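Long-range contacts in E2A dna-binding protein (Human adenovirus 5, PDB 2WB0), which binds single-stranded DNA and, by forming multimers, unwinds the template without ATP during the elongation phase of adenovirus strand-displacement replication: residues A[220-226]-A[237-241]; A[216-220]-A[272-276]; A[73-77]-A[92-96]. All coordinates share one frame; numbering follows the deposited sequence.

Contact 1: residues A[220-226]-A[237-241]; sequences PLRCECN and RQLPK. With ZN (zinc ion), chain C.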
loop_
_atom_site.group_PDB
_atom_site.type_symbol
_atom_site.label_atom_id
_atom_site.label_comp_id
_atom_site.label_asym_id
_atom_site.label_seq_id
_atom_site.Cartn_x
_atom_site.Cartn_y
_atom_site.Cartn_z
ATOM N N PRO A 220 -1.668 1.729 -0.764
ATOM C CA PRO A 220 -2.996 1.140 -0.848
ATOM C C PRO A 220 -3.897 1.567 0.314
ATOM O O PRO A 220 -3.404 1.696 1.451
ATOM C CB PRO A 220 -2.713 -0.378 -0.781
ATOM C CG PRO A 220 -1.454 -0.435 0.146
ATOM C CD PRO A 220 -0.646 0.822 -0.189
ATOM N N LEU A 221 -5.196 1.737 0.008
ATOM C CA LEU A 221 -6.244 1.959 0.985
ATOM C C LEU A 221 -6.978 0.676 1.280
ATOM O O LEU A 221 -7.693 0.604 2.317
ATOM C CB LEU A 221 -7.238 3.006 0.503
ATOM C CG LEU A 221 -6.729 4.427 0.455
ATOM C CD1 LEU A 221 -7.964 5.249 0.171
ATOM C CD2 LEU A 221 -6.112 4.858 1.760
ATOM N N ARG A 222 -6.758 -0.359 0.438
ATOM C CA ARG A 222 -7.510 -1.603 0.623
ATOM C C ARG A 222 -6.645 -2.812 0.502
ATOM O O ARG A 222 -5.819 -2.915 -0.413
ATOM C CB ARG A 222 -8.608 -1.739 -0.460
ATOM C CG ARG A 222 -9.437 -0.441 -0.578
ATOM C CD ARG A 222 -10.685 -0.604 -1.480
ATOM N NE ARG A 222 -10.464 -1.025 -2.868
ATOM C CZ ARG A 222 -10.783 -0.310 -3.944
ATOM N NH1 ARG A 222 -11.187 0.990 -3.854
ATOM N NH2 ARG A 222 -10.585 -0.877 -5.152
ATOM N N CYS A 223 -6.817 -3.726 1.438
ATOM C CA CYS A 223 -6.200 -5.033 1.330
ATOM C C CYS A 223 -7.378 -5.957 0.889
ATOM O O CYS A 223 -8.349 -5.470 0.361
ATOM C CB CYS A 223 -5.532 -5.465 2.621
ATOM S SG CYS A 223 -6.719 -5.649 3.999
ATOM N N GLU A 224 -7.289 -7.269 1.070
ATOM C CA GLU A 224 -8.403 -8.161 0.701
ATOM C C GLU A 224 -9.574 -7.944 1.611
ATOM O O GLU A 224 -10.732 -8.007 1.167
ATOM C CB GLU A 224 -7.952 -9.614 0.875
ATOM C CG GLU A 224 -6.806 -9.926 -0.068
ATOM C CD GLU A 224 -6.311 -11.412 -0.006
ATOM O OE1 GLU A 224 -7.138 -12.327 0.334
ATOM O OE2 GLU A 224 -5.080 -11.626 -0.282
ATOM N N CYS A 225 -9.279 -7.626 2.893
ATOM C CA CYS A 225 -10.332 -7.514 3.887
ATOM C C CYS A 225 -11.361 -6.426 3.602
ATOM O O CYS A 225 -12.530 -6.620 3.930
ATOM C CB CYS A 225 -9.748 -7.311 5.314
ATOM S SG CYS A 225 -8.453 -8.535 5.748
ATOM N N ASN A 226 -10.939 -5.260 3.086
ATOM C CA ASN A 226 -11.889 -4.235 2.717
ATOM C C ASN A 226 -11.843 -3.916 1.237
ATOM O O ASN A 226 -12.006 -2.750 0.856
ATOM C CB ASN A 226 -11.661 -2.935 3.540
ATOM C CG ASN A 226 -10.219 -2.412 3.427
ATOM O OD1 ASN A 226 -9.325 -3.078 2.921
ATOM N ND2 ASN A 226 -10.004 -1.239 3.965
ATOM N N ARG A 237 -7.293 -1.422 12.569
ATOM C CA ARG A 237 -6.831 -0.414 11.593
ATOM C C ARG A 237 -7.690 -0.567 10.326
ATOM O O ARG A 237 -8.092 -1.667 10.042
ATOM C CB ARG A 237 -5.360 -0.702 11.300
ATOM C CG ARG A 237 -4.711 0.264 10.256
ATOM C CD ARG A 237 -3.220 -0.125 10.026
ATOM N NE ARG A 237 -2.425 -0.030 11.257
ATOM C CZ ARG A 237 -2.094 -1.015 12.121
ATOM N NH1 ARG A 237 -2.473 -2.292 11.973
ATOM N NH2 ARG A 237 -1.346 -0.698 13.194
ATOM N N GLN A 238 -7.956 0.530 9.608
ATOM C CA GLN A 238 -8.906 0.570 8.471
ATOM C C GLN A 238 -8.231 0.786 7.125
ATOM O O GLN A 238 -8.889 1.011 6.096
ATOM C CB GLN A 238 -9.913 1.681 8.731
ATOM C CG GLN A 238 -10.712 1.410 10.053
ATOM C CD GLN A 238 -11.500 0.155 9.995
ATOM O OE1 GLN A 238 -12.359 0.014 9.128
ATOM N NE2 GLN A 238 -11.222 -0.782 10.888
ATOM N N LEU A 239 -6.906 0.705 7.096
ATOM C CA LEU A 239 -6.173 0.701 5.850
ATOM C C LEU A 239 -4.959 -0.159 6.031
ATOM O O LEU A 239 -4.519 -0.412 7.136
ATOM C CB LEU A 239 -5.648 2.135 5.443
ATOM C CG LEU A 239 -6.652 3.285 5.557
ATOM C CD1 LEU A 239 -6.031 4.635 6.009
ATOM C CD2 LEU A 239 -7.309 3.386 4.143
ATOM N N PRO A 240 -4.369 -0.618 4.929
ATOM C CA PRO A 240 -3.187 -1.491 5.030
ATOM C C PRO A 240 -2.080 -0.953 5.952
ATOM O O PRO A 240 -1.709 0.269 5.870
ATOM C CB PRO A 240 -2.701 -1.543 3.551
ATOM C CG PRO A 240 -4.062 -1.680 2.819
ATOM C CD PRO A 240 -4.929 -0.620 3.578
ATOM N N LYS A 241 -1.542 -1.819 6.843
ATOM C CA LYS A 241 -0.508 -1.363 7.735
ATOM C C LYS A 241 0.748 -0.925 6.928
ATOM O O LYS A 241 1.071 -1.519 5.878
ATOM C CB LYS A 241 -0.062 -2.499 8.680
ATOM C CG LYS A 241 0.750 -1.980 9.840
ATOM C CD LYS A 241 1.151 -3.230 10.726
ATOM C CE LYS A 241 1.824 -2.899 12.129
ATOM N NZ LYS A 241 3.168 -2.239 11.874
HETATM ZN ZN ZN C . -6.362 -7.768 5.004
HETATM O O HOH W 1 -1.565 1.765 3.411
HETATM O O HOH W 2 -12.259 -0.482 6.007
#
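Pro-240 presses its ring against the backbone that runs from Pro-220 to Cys-223. CD lies 3.3 Å from Leu-221 O, CG packs on the peptide leading into Cys-223, and CB passes CG of Pro-220 at 3.8 Å, the two rings sliding past one another in opposite directions. Leu-221 and Leu-239 lie side by side and point the same way. Two waters bridge the segments. One donates to Pro-220 O and Pro-240 O, the other accepts from Asn-226 ND2 and donates to OE1 of Gln-238, whose NE2 bonds to Gly-236 O.

Asn-226 organises the turn behind this surface. With CG held between its own N and carbonyl carbon (chi1 55°), the amide folds back so that OD1 accepts from Cys-223 N at 3.0 Å, in the carbonyl plane, while ND2 makes a weak bond to Leu-221 O. Cys-223 and Cys-225 each bind the zinc ion through SG at 2.4 Å, and Cys-277 and Cys-294 complete the site. Cys-225 N also gives a weak bond to Cys-223 SG, a contact that would probably temper the negative charge of the thiolate. The Cys-X-Cys turn is therefore held by metal and amide together, and the Pro-240 ring lies against it.

Contact 2: residues A[216-220]-A[272-276]; sequences HLLMP and LIVFQ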
loop_
_atom_site.group_PDB
_atom_site.type_symbol
_atom_site.label_atom_id
_atom_site.label_comp_id
_atom_site.label_asym_id
_atom_site.label_seq_id
_atom_site.Cartn_x
_atom_site.Cartn_y
_atom_site.Cartn_z
ATOM N N HIS A 216 4.808 12.692 -2.789
ATOM C CA HIS A 216 3.630 11.823 -2.559
ATOM C C HIS A 216 4.000 10.350 -2.432
ATOM O O HIS A 216 4.817 9.850 -3.197
ATOM C CB HIS A 216 2.653 11.991 -3.721
ATOM C CG HIS A 216 1.878 13.281 -3.669
ATOM N ND1 HIS A 216 2.369 14.466 -4.180
ATOM C CD2 HIS A 216 0.646 13.558 -3.180
ATOM C CE1 HIS A 216 1.490 15.434 -3.960
ATOM N NE2 HIS A 216 0.443 14.910 -3.340
ATOM N N LEU A 217 3.332 9.617 -1.527
ATOM C CA LEU A 217 3.552 8.183 -1.495
ATOM C C LEU A 217 2.294 7.524 -2.104
ATOM O O LEU A 217 1.174 7.736 -1.625
ATOM C CB LEU A 217 3.752 7.696 -0.029
ATOM C CG LEU A 217 3.712 6.168 0.214
ATOM C CD1 LEU A 217 4.868 5.402 -0.578
ATOM C CD2 LEU A 217 3.733 5.804 1.763
ATOM N N LEU A 218 2.498 6.680 -3.104
ATOM C CA LEU A 218 1.419 5.876 -3.604
ATOM C C LEU A 218 1.276 4.733 -2.628
ATOM O O LEU A 218 2.228 3.949 -2.432
ATOM C CB LEU A 218 1.866 5.266 -4.913
ATOM C CG LEU A 218 0.959 4.549 -5.886
ATOM C CD1 LEU A 218 1.533 3.432 -6.675
ATOM C CD2 LEU A 218 -0.585 4.587 -5.799
ATOM N N MET A 219 0.100 4.630 -2.048
ATOM C CA MET A 219 -0.180 3.630 -0.988
ATOM C C MET A 219 -1.516 2.986 -1.201
ATOM O O MET A 219 -2.467 3.630 -1.689
ATOM C CB MET A 219 -0.119 4.306 0.392
ATOM C CG MET A 219 -1.233 5.417 0.654
ATOM S SD MET A 219 -1.007 6.184 2.280
ATOM C CE MET A 219 -2.716 6.376 2.672
ATOM N N PRO A 220 -1.668 1.729 -0.764
ATOM C CA PRO A 220 -2.996 1.140 -0.848
ATOM C C PRO A 220 -3.897 1.567 0.314
ATOM O O PRO A 220 -3.404 1.696 1.451
ATOM C CB PRO A 220 -2.713 -0.378 -0.781
ATOM C CG PRO A 220 -1.454 -0.435 0.146
ATOM C CD PRO A 220 -0.646 0.822 -0.189
ATOM N N LEU A 272 12.823 -0.352 3.273
ATOM C CA LEU A 272 11.654 -0.178 2.426
ATOM C C LEU A 272 10.393 -0.003 3.276
ATOM O O LEU A 272 10.237 -0.644 4.302
ATOM C CB LEU A 272 11.439 -1.441 1.580
ATOM C CG LEU A 272 12.126 -1.483 0.213
ATOM C CD1 LEU A 272 13.231 -0.472 -0.133
ATOM C CD2 LEU A 272 12.064 -2.752 -0.580
ATOM N N ILE A 273 9.473 0.825 2.782
ATOM C CA ILE A 273 8.116 0.869 3.354
ATOM C C ILE A 273 7.438 -0.399 2.799
ATOM O O ILE A 273 7.459 -0.653 1.589
ATOM C CB ILE A 273 7.338 2.105 2.791
ATOM C CG1 ILE A 273 7.940 3.399 3.351
ATOM C CG2 ILE A 273 5.748 1.912 2.993
ATOM C CD1 ILE A 273 7.350 4.730 2.765
ATOM N N VAL A 274 6.794 -1.162 3.668
ATOM C CA VAL A 274 6.093 -2.313 3.230
ATOM C C VAL A 274 4.624 -2.256 3.707
ATOM O O VAL A 274 4.379 -2.042 4.895
ATOM C CB VAL A 274 6.740 -3.596 3.810
ATOM C CG1 VAL A 274 5.941 -4.814 3.408
ATOM C CG2 VAL A 274 8.222 -3.740 3.363
ATOM N N PHE A 275 3.668 -2.482 2.793
ATOM C CA PHE A 275 2.268 -2.455 3.061
ATOM C C PHE A 275 1.773 -3.895 3.256
ATOM O O PHE A 275 2.050 -4.736 2.394
ATOM C CB PHE A 275 1.487 -1.823 1.871
ATOM C CG PHE A 275 1.920 -0.399 1.556
ATOM C CD1 PHE A 275 1.686 0.652 2.475
ATOM C CD2 PHE A 275 2.561 -0.133 0.357
ATOM C CE1 PHE A 275 2.112 1.952 2.179
ATOM C CE2 PHE A 275 3.000 1.171 0.053
ATOM C CZ PHE A 275 2.741 2.206 0.966
ATOM N N GLN A 276 0.999 -4.133 4.329
ATOM C CA GLN A 276 0.434 -5.452 4.601
ATOM C C GLN A 276 -1.028 -5.290 4.840
ATOM O O GLN A 276 -1.589 -4.189 4.622
ATOM C CB GLN A 276 1.134 -6.160 5.819
ATOM C CG GLN A 276 2.566 -6.519 5.450
ATOM C CD GLN A 276 3.456 -6.870 6.613
ATOM O OE1 GLN A 276 3.664 -8.072 6.921
ATOM N NE2 GLN A 276 3.973 -5.870 7.284
#
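Strands 216-220 and 272-276 run in nearly the same direction, 23° apart, with axes 8.3 Å from each other at closest approach. No hydrogen bond joins their backbones, and the nearest CA pair, Pro-220 and Phe-275, is 7.5 Å apart. Side chains fill the space between them, chiefly the ring of Phe-275. Its CG is turned anti to the carbonyl carbon (chi1 -59°), which sends the ring across to the other strand. There Pro-220 CD sits over the middle of one face, 3.3 Å from the ring centroid and 12° off the normal, a CH-pi contact made by the polarised carbon next to the proline nitrogen. The opposite face is taken by CG2 of Ile-273, two residues back on the same strand and displaced toward the rim.

Each strand belongs to a different antiparallel sheet: 216-220 pairs with 95-99, through Leu-217 with Trp-98 and Met-219 with Ala-96, while 271-276 is the middle strand between 242-246 and 297-299. The contact thus joins two small sheets through their side chains, in the buried centre of the chain.

Leu-217 approaches Phe-275 from the opposite direction and meets the ring at its edge, CD2 lying near the ring plane 3.8 Å from CZ. The same methyl reaches CD1 of Ile-273 tip to tip at 3.9 Å, so one leucine branch touches both residues. Met-219 contributes only the root of its side chain: CB is 3.6 Å from Phe-275 CZ, while the end of the chain leads away from strand 272-276; the side chain also touches Trp-98 and Phe-329. Helix 189-206 packs on this cluster, with Ile-199 against Leu-217 and Ala-195 and Phe-196 against Ile-273.

Contact 3: residues A[73-77]-A[92-96]; sequences RFLQA and PTGCA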
loop_
_atom_site.group_PDB
_atom_site.type_symbol
_atom_site.label_atom_id
_atom_site.label_comp_id
_atom_site.label_asym_id
_atom_site.label_seq_id
_atom_site.Cartn_x
_atom_site.Cartn_y
_atom_site.Cartn_z
ATOM N N ARG A 73 -5.562 -4.173 -10.627
ATOM C CA ARG A 73 -6.327 -2.998 -10.305
ATOM C C ARG A 73 -5.945 -1.789 -11.160
ATOM O O ARG A 73 -6.803 -0.948 -11.511
ATOM C CB ARG A 73 -6.103 -2.650 -8.827
ATOM C CG ARG A 73 -6.602 -3.721 -7.783
ATOM C CD ARG A 73 -6.532 -3.053 -6.374
ATOM N NE ARG A 73 -6.600 -3.966 -5.183
ATOM C CZ ARG A 73 -6.376 -3.613 -3.903
ATOM N NH1 ARG A 73 -5.914 -2.373 -3.561
ATOM N NH2 ARG A 73 -6.553 -4.543 -2.930
ATOM N N PHE A 74 -4.649 -1.637 -11.434
ATOM C CA PHE A 74 -4.240 -0.497 -12.247
ATOM C C PHE A 74 -4.724 -0.671 -13.669
ATOM O O PHE A 74 -5.144 0.284 -14.270
ATOM C CB PHE A 74 -2.727 -0.332 -12.200
ATOM C CG PHE A 74 -2.247 0.156 -10.889
ATOM C CD1 PHE A 74 -2.850 1.267 -10.282
ATOM C CD2 PHE A 74 -1.196 -0.523 -10.206
ATOM C CE1 PHE A 74 -2.420 1.762 -9.056
ATOM C CE2 PHE A 74 -0.757 -0.019 -8.984
ATOM C CZ PHE A 74 -1.328 1.098 -8.407
ATOM N N LEU A 75 -4.682 -1.887 -14.182
ATOM C CA LEU A 75 -5.160 -2.162 -15.528
ATOM C C LEU A 75 -6.665 -1.875 -15.590
ATOM O O LEU A 75 -7.169 -1.182 -16.479
ATOM C CB LEU A 75 -4.956 -3.635 -15.822
ATOM C CG LEU A 75 -4.782 -4.099 -17.292
ATOM C CD1 LEU A 75 -5.138 -5.530 -17.609
ATOM C CD2 LEU A 75 -4.946 -3.083 -18.504
ATOM N N GLN A 76 -7.369 -2.394 -14.609
ATOM C CA GLN A 76 -8.763 -2.012 -14.416
ATOM C C GLN A 76 -9.005 -0.521 -14.443
ATOM O O GLN A 76 -9.937 -0.047 -15.099
ATOM C CB GLN A 76 -9.317 -2.622 -13.111
ATOM C CG GLN A 76 -10.906 -2.526 -13.115
ATOM C CD GLN A 76 -11.525 -2.879 -11.810
ATOM O OE1 GLN A 76 -12.449 -3.709 -11.731
ATOM N NE2 GLN A 76 -11.009 -2.303 -10.780
ATOM N N ALA A 77 -8.196 0.247 -13.737
ATOM C CA ALA A 77 -8.415 1.663 -13.730
ATOM C C ALA A 77 -8.209 2.286 -15.119
ATOM O O ALA A 77 -8.899 3.272 -15.480
ATOM C CB ALA A 77 -7.484 2.318 -12.706
ATOM N N PRO A 92 -11.175 2.104 -8.620
ATOM C CA PRO A 92 -10.549 0.805 -9.032
ATOM C C PRO A 92 -9.150 0.552 -8.459
ATOM O O PRO A 92 -8.814 -0.616 -8.202
ATOM C CB PRO A 92 -10.415 0.914 -10.571
ATOM C CG PRO A 92 -10.381 2.451 -10.800
ATOM C CD PRO A 92 -11.290 3.053 -9.734
ATOM N N THR A 93 -8.330 1.590 -8.289
ATOM C CA THR A 93 -6.914 1.274 -7.843
ATOM C C THR A 93 -6.845 0.737 -6.433
ATOM O O THR A 93 -5.960 -0.069 -6.120
ATOM C CB THR A 93 -5.926 2.461 -7.984
ATOM O OG1 THR A 93 -6.256 3.503 -7.075
ATOM C CG2 THR A 93 -5.901 3.038 -9.529
ATOM N N GLY A 94 -7.736 1.230 -5.573
ATOM C CA GLY A 94 -7.728 0.895 -4.139
ATOM C C GLY A 94 -6.550 1.548 -3.446
ATOM O O GLY A 94 -6.069 1.027 -2.436
ATOM N N CYS A 95 -6.037 2.649 -4.018
ATOM C CA CYS A 95 -4.849 3.322 -3.526
ATOM C C CYS A 95 -5.149 4.821 -3.423
ATOM O O CYS A 95 -6.243 5.275 -3.859
ATOM C CB CYS A 95 -3.670 3.182 -4.509
ATOM S SG CYS A 95 -3.021 1.570 -4.763
ATOM N N ALA A 96 -4.209 5.567 -2.819
ATOM C CA ALA A 96 -4.233 7.051 -2.686
ATOM C C ALA A 96 -2.777 7.561 -2.697
ATOM O O ALA A 96 -1.831 6.781 -2.616
ATOM C CB ALA A 96 -5.012 7.568 -1.400
#
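Apolar contacts between helix 64-83 and the turn before strand 95-99 centre on Pro-92 and Thr-93. Ala-77 CB packs tightly on Pro-92 CG at 3.5 Å and also touches the Thr-93 methyl, CG2, at 3.6 Å. That methyl meets the Phe-74 ring as well, at the edge and near its plane beside CD1, the two side chains crossing at a slant. Phe-74 leaves the helix facing away from the turn, yet its ring comes back near it, to Thr-93 and Cys-95. On its other contacts the ring packs against Leu-303, Leu-307 and Val-310 of helix 300-315.

A sulfur-aromatic contact follows along the same ring. Cys-95 SG stands 5.1 Å from the Phe-74 centroid, 60° off the normal, an oblique approach whose closest ring atom is CZ.

The polar contacts use the backbone of the turn. Arg-73 is extended from CG to NE and runs alongside Pro-92 and Thr-93, which brings NH1 to Thr-93 O at 3.4 Å. This hydrogen bond is straight (164°) but long and weak, with the oxygen at the guanidinium edge, in plane. Gly-94 O lies near the same edge, and NH2 bonds to Arg-222 O. Gly-94, with positive phi, has no side chain to collide with the guanidinium. Within the turn, Thr-93 OG1 accepts from Cys-95 N at 3.2 Å, an ST turn; the hydroxyl is also hydrogen-bonded to Glu-91 OE2, and Glu-91 OE1 receives Gly-94 N.

The buried guanidinium is thus met by peptide oxygens of two chain segments, Thr-93 and Arg-222, and its positive charge is probably stabilised by these carbonyl dipoles.

How the contacts relate
All three contacts are largely buried, contact 2 closest to the centre of the chain and contact 3 farthest from it. Contacts 1 and 2 share Pro-220, where strand 216-220 passes into the zinc-binding turn, and Lys-241 O probably bonds to Gln-276 N. Contact 3 meets both: its strand 95-99 and strand 216-220 of contact 2 are neighbours in one sheet, while Gly-94 O probably accepts a hydrogen bond from Leu-221 N of contact 1, at 2.7 Å. The chemistry changes with place. Contact 2, between sheets, is wholly apolar; contact 1, beside the metal, combines proline packing with bridging waters; contact 3, where helix meets turn, adds a guanidinium among carbonyls.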